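PDB 4M8R: hypothetical protein from Bacteroides caccae, which is of unknown function, a DUF4784 family protein that probably pairs an N-terminal Ig-like domain with a beta-propeller-like domain. Local coordinates for residues R213-G225 and S237-P249. Residues are numbered along the deposited sequence; the frame is centred on the assembly and turned at random.
Sequences RGKGYSLYNVSAG and SNFPMPEPQFELP. With PO4 (phosphate ion), chain D; PO4 (phosphate ion), chain C.
Pro240 packs against two flat groups of 213-225: one face of its ring lies toward Tyr220, while its CG edge presses on the face of the Arg213 guanidinium, and this is a tightly packed part of the contact. Its CB sits 3.8 Å from the Tyr220 ring centroid and 17° off the ring normal, a CH-pi contact displaced toward the rim; its CG stands 3.5 Å from Arg213 CZ, over the centre of the guanidinium. The arginine reaches this position through an extended chain, CG trans to the backbone N (chi1 -172°) and no bend as far as NE, which leaves its edge to two phosphate ions, probably from the crystallisation liquor. Arg213 NE gives a 2.8 Å bond to O3 of the chain D phosphate, whose O1 accepts from Asn238 ND2; NH1 and NH2 share O3 of the chain C phosphate. Arg49, Arg89 and Lys105 of a second subunit also bond to the phosphates, so the anions bridge basic groups of two chains. With the guanidinium replaced by the methyl of an alanine, both phosphates would probably lose a charged partner and Pro240 CG the flat group it rests on.

Backbone pairing flanks this layer: Met241 N bonds to Leu219 O at 2.9 Å, while Tyr217 and Phe246 exchange N-H...O bonds as a single antiparallel bridge. Gln245 OE1 accepts from Gly216 N at 3.0 Å, in the carbonyl plane and at a nearly straight 164°.

Beyond that bond the contact loosens toward solvent. Lys215 is poorly ordered, and its NZ stays 6.1 Å from Glu247 OE1. The weakly bonded strand 239-240 pairs antiparallel with 217-221 and is the outermost strand of the sheet within this chain, consistent with the propeller-like fold expected of this family's WD40-like domain.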
loop_
_atom_site.group_PDB
_atom_site.type_symbol
_atom_site.label_atom_id
_atom_site.label_comp_id
_atom_site.label_asym_id
_atom_site.label_seq_id
_atom_site.Cartn_x
_atom_site.Cartn_y
_atom_site.Cartn_z
ATOM N N ARG A 213 16.047 18.899 26.464
ATOM C CA ARG A 213 14.886 19.781 26.321
ATOM C C ARG A 213 14.833 20.856 27.409
ATOM O O ARG A 213 14.274 21.931 27.196
ATOM C CB ARG A 213 13.593 18.952 26.338
ATOM C CG ARG A 213 12.324 19.729 26.012
ATOM C CD ARG A 213 11.139 18.790 25.863
ATOM N NE ARG A 213 9.934 19.503 25.453
ATOM C CZ ARG A 213 8.721 18.963 25.370
ATOM N NH1 ARG A 213 8.520 17.687 25.672
ATOM N NH2 ARG A 213 7.695 19.709 24.977
ATOM N N GLY A 214 15.409 20.554 28.574
ATOM C CA GLY A 214 15.484 21.515 29.670
ATOM C C GLY A 214 16.440 21.050 30.752
ATOM O O GLY A 214 17.645 20.960 30.524
ATOM N N LYS A 215 15.898 20.751 31.928
ATOM C CA LYS A 215 16.682 20.164 33.011
ATOM C C LYS A 215 17.198 18.775 32.625
ATOM O O LYS A 215 18.305 18.394 33.002
ATOM C CB LYS A 215 15.852 20.082 34.298
ATOM C CG LYS A 215 14.682 19.105 34.233
ATOM C CD LYS A 215 13.622 19.394 35.290
ATOM C CE LYS A 215 12.368 18.557 35.065
ATOM N NZ LYS A 215 11.691 18.861 33.768
ATOM N N GLY A 216 16.395 18.037 31.857
ATOM C CA GLY A 216 16.735 16.673 31.449
ATOM C C GLY A 216 16.588 16.421 29.963
ATOM O O GLY A 216 16.409 17.353 29.169
ATOM N N TYR A 217 16.653 15.142 29.597
ATOM C CA TYR A 217 16.712 14.727 28.204
ATOM C C TYR A 217 15.393 14.140 27.714
ATOM O O TYR A 217 14.713 13.421 28.443
ATOM C CB TYR A 217 17.847 13.717 28.015
ATOM C CG TYR A 217 19.208 14.344 28.189
ATOM C CD1 TYR A 217 19.841 14.969 27.125
ATOM C CD2 TYR A 217 19.849 14.342 29.427
ATOM C CE1 TYR A 217 21.081 15.563 27.276
ATOM C CE2 TYR A 217 21.093 14.932 29.587
ATOM C CZ TYR A 217 21.701 15.542 28.507
ATOM O OH TYR A 217 22.931 16.137 28.641
ATOM N N SER A 218 15.046 14.466 26.472
ATOM C CA SER A 218 13.841 13.953 25.821
ATOM C C SER A 218 14.189 13.356 24.470
ATOM O O SER A 218 15.261 13.609 23.924
ATOM C CB SER A 218 12.820 15.071 25.611
ATOM O OG SER A 218 12.296 15.522 26.842
ATOM N N LEU A 219 13.265 12.567 23.933
ATOM C CA LEU A 219 13.452 11.926 22.641
ATOM C C LEU A 219 12.789 12.775 21.560
ATOM O O LEU A 219 11.633 13.157 21.700
ATOM C CB LEU A 219 12.844 10.525 22.667
ATOM C CG LEU A 219 13.055 9.661 21.426
ATOM C CD1 LEU A 219 14.533 9.386 21.203
ATOM C CD2 LEU A 219 12.277 8.364 21.569
ATOM N N TYR A 220 13.532 13.062 20.497
ATOM C CA TYR A 220 13.071 13.932 19.416
ATOM C C TYR A 220 13.117 13.214 18.078
ATOM O O TYR A 220 13.948 12.337 17.865
ATOM C CB TYR A 220 13.984 15.152 19.278
ATOM C CG TYR A 220 13.821 16.232 20.325
ATOM C CD1 TYR A 220 14.294 16.051 21.619
ATOM C CD2 TYR A 220 13.240 17.455 19.999
ATOM C CE1 TYR A 220 14.164 17.050 22.569
ATOM C CE2 TYR A 220 13.108 18.459 20.941
ATOM C CZ TYR A 220 13.572 18.256 22.219
ATOM O OH TYR A 220 13.431 19.254 23.147
ATOM N N ASN A 221 12.234 13.620 17.172
ATOM C CA ASN A 221 12.347 13.252 15.773
ATOM C C ASN A 221 13.040 14.386 15.043
ATOM O O ASN A 221 12.512 15.488 14.971
ATOM C CB ASN A 221 10.971 13.020 15.165
ATOM C CG ASN A 221 11.047 12.521 13.738
ATOM O OD1 ASN A 221 11.861 12.993 12.944
ATOM N ND2 ASN A 221 10.212 11.549 13.410
ATOM N N VAL A 222 14.216 14.115 14.490
ATOM C CA VAL A 222 15.014 15.162 13.851
ATOM C C VAL A 222 15.143 14.978 12.353
ATOM O O VAL A 222 15.882 15.713 11.712
ATOM C CB VAL A 222 16.419 15.277 14.487
ATOM C CG1 VAL A 222 16.290 15.638 15.949
ATOM C CG2 VAL A 222 17.223 13.995 14.325
ATOM N N SER A 223 14.440 13.998 11.792
ATOM C CA SER A 223 14.472 13.780 10.349
ATOM C C SER A 223 13.182 14.224 9.646
ATOM O O SER A 223 13.135 14.261 8.419
ATOM C CB SER A 223 14.764 12.311 10.041
ATOM O OG SER A 223 13.733 11.467 10.522
ATOM N N ALA A 224 12.149 14.571 10.415
ATOM C CA ALA A 224 10.859 14.987 9.840
ATOM C C ALA A 224 10.965 16.118 8.802
ATOM O O ALA A 224 10.197 16.142 7.841
ATOM C CB ALA A 224 9.897 15.385 10.943
ATOM N N GLY A 225 11.911 17.038 8.989
ATOM C CA GLY A 225 12.166 18.114 8.019
ATOM C C GLY A 225 12.713 17.639 6.677
ATOM O O GLY A 225 12.552 18.313 5.666
ATOM N N SER A 237 13.621 20.842 12.837
ATOM C CA SER A 237 12.409 20.339 13.470
ATOM C C SER A 237 12.468 20.608 14.957
ATOM O O SER A 237 13.544 20.762 15.522
ATOM C CB SER A 237 12.275 18.825 13.272
ATOM O OG SER A 237 12.239 18.465 11.905
ATOM N N ASN A 238 11.297 20.638 15.582
ATOM C CA ASN A 238 11.191 20.644 17.027
ATOM C C ASN A 238 10.066 19.719 17.479
ATOM O O ASN A 238 8.984 20.176 17.871
ATOM C CB ASN A 238 10.959 22.061 17.549
ATOM C CG ASN A 238 10.992 22.123 19.061
ATOM O OD1 ASN A 238 11.858 21.512 19.692
ATOM N ND2 ASN A 238 10.043 22.835 19.658
ATOM N N PHE A 239 10.343 18.414 17.445
ATOM C CA PHE A 239 9.330 17.394 17.718
ATOM C C PHE A 239 9.710 16.447 18.868
ATOM O O PHE A 239 10.023 15.283 18.641
ATOM C CB PHE A 239 9.068 16.575 16.454
ATOM C CG PHE A 239 8.311 17.317 15.379
ATOM C CD1 PHE A 239 7.098 17.917 15.651
ATOM C CD2 PHE A 239 8.793 17.359 14.081
ATOM C CE1 PHE A 239 6.394 18.573 14.658
ATOM C CE2 PHE A 239 8.096 18.011 13.083
ATOM C CZ PHE A 239 6.892 18.615 13.375
ATOM N N PRO A 240 9.673 16.939 20.111
ATOM C CA PRO A 240 9.881 16.034 21.238
ATOM C C PRO A 240 8.664 15.158 21.502
ATOM O O PRO A 240 7.552 15.509 21.104
ATOM C CB PRO A 240 10.096 16.987 22.420
ATOM C CG PRO A 240 9.370 18.232 22.034
ATOM C CD PRO A 240 9.497 18.336 20.537
HETATM N N MSE A 241 8.879 14.036 22.177
HETATM C CA MSE A 241 7.788 13.166 22.591
HETATM C C MSE A 241 7.099 13.787 23.771
HETATM O O MSE A 241 7.739 14.479 24.559
HETATM C CB MSE A 241 8.341 11.815 23.033
HETATM C CG MSE A 241 8.964 11.043 21.877
HETATM SE SE MSE A 241 7.570 9.957 21.021
HETATM C CE MSE A 241 7.797 8.452 22.253
ATOM N N PRO A 242 5.789 13.531 23.933
ATOM C CA PRO A 242 5.068 13.994 25.113
ATOM C C PRO A 242 5.346 13.089 26.310
ATOM O O PRO A 242 4.438 12.444 26.829
ATOM C CB PRO A 242 3.609 13.885 24.679
ATOM C CG PRO A 242 3.605 12.699 23.782
ATOM C CD PRO A 242 4.909 12.766 23.030
ATOM N N GLU A 243 6.607 13.037 26.724
ATOM C CA GLU A 243 7.026 12.217 27.850
ATOM C C GLU A 243 7.863 13.077 28.782
ATOM O O GLU A 243 8.378 14.111 28.366
ATOM C CB GLU A 243 7.842 11.017 27.365
ATOM C CG GLU A 243 7.116 10.127 26.362
ATOM C CD GLU A 243 5.934 9.374 26.957
ATOM O OE1 GLU A 243 5.848 9.259 28.198
ATOM O OE2 GLU A 243 5.084 8.890 26.177
ATOM N N PRO A 244 8.019 12.650 30.043
ATOM C CA PRO A 244 8.836 13.455 30.944
ATOM C C PRO A 244 10.297 13.510 30.512
ATOM O O PRO A 244 10.729 12.717 29.675
ATOM C CB PRO A 244 8.703 12.735 32.299
ATOM C CG PRO A 244 7.587 11.758 32.141
ATOM C CD PRO A 244 7.549 11.412 30.685
ATOM N N GLN A 245 11.032 14.466 31.068
ATOM C CA GLN A 245 12.467 14.572 30.849
ATOM C C GLN A 245 13.170 13.733 31.892
ATOM O O GLN A 245 12.695 13.621 33.027
ATOM C CB GLN A 245 12.925 16.025 30.963
ATOM C CG GLN A 245 12.316 16.939 29.915
ATOM C CD GLN A 245 12.671 18.399 30.120
ATOM O OE1 GLN A 245 13.737 18.727 30.643
ATOM N NE2 GLN A 245 11.781 19.287 29.690
ATOM N N PHE A 246 14.305 13.152 31.523
ATOM C CA PHE A 246 15.083 12.343 32.457
ATOM C C PHE A 246 16.537 12.783 32.524
ATOM O O PHE A 246 17.152 13.085 31.500
ATOM C CB PHE A 246 14.993 10.866 32.080
ATOM C CG PHE A 246 13.612 10.301 32.218
ATOM C CD1 PHE A 246 13.097 10.003 33.478
ATOM C CD2 PHE A 246 12.817 10.083 31.102
ATOM C CE1 PHE A 246 11.816 9.496 33.617
ATOM C CE2 PHE A 246 11.539 9.572 31.232
ATOM C CZ PHE A 246 11.036 9.280 32.495
ATOM N N GLU A 247 17.068 12.822 33.746
ATOM C CA GLU A 247 18.488 13.072 33.975
ATOM C C GLU A 247 19.280 11.801 33.712
ATOM O O GLU A 247 18.738 10.693 33.765
ATOM C CB GLU A 247 18.753 13.530 35.413
ATOM C CG GLU A 247 19.015 15.018 35.580
ATOM C CD GLU A 247 17.749 15.818 35.800
ATOM O OE1 GLU A 247 17.003 16.017 34.820
ATOM O OE2 GLU A 247 17.513 16.253 36.952
ATOM N N LEU A 248 20.567 11.979 33.424
ATOM C CA LEU A 248 21.497 10.866 33.331
ATOM C C LEU A 248 21.728 10.290 34.726
ATOM O O LEU A 248 21.592 11.007 35.723
ATOM C CB LEU A 248 22.830 11.331 32.752
ATOM C CG LEU A 248 22.807 11.795 31.301
ATOM C CD1 LEU A 248 24.084 12.549 30.960
ATOM C CD2 LEU A 248 22.612 10.606 30.374
ATOM N N PRO A 249 22.084 8.995 34.811
ATOM C CA PRO A 249 22.397 8.435 36.127
ATOM C C PRO A 249 23.644 9.083 36.733
ATOM O O PRO A 249 24.466 9.640 35.996
ATOM C CB PRO A 249 22.645 6.944 35.838
ATOM C CG PRO A 249 22.166 6.701 34.441
ATOM C CD PRO A 249 22.272 8.013 33.730
HETATM P P PO4 D . 9.161 22.978 23.696
HETATM O O1 PO4 D . 9.649 23.640 22.430
HETATM O O2 PO4 D . 7.896 22.189 23.444
HETATM O O3 PO4 D . 10.207 22.036 24.241
HETATM O O4 PO4 D . 8.869 24.072 24.689
HETATM P P PO4 C . 4.431 18.200 25.537
HETATM O O1 PO4 C . 4.286 19.642 25.087
HETATM O O2 PO4 C . 3.130 17.464 25.345
HETATM O O3 PO4 C . 5.496 17.523 24.727
HETATM O O4 PO4 C . 4.863 18.166 26.978
HETATM O O HOH W 1 12.818 17.747 16.421
HETATM O O HOH W 2 14.200 17.571 10.605
#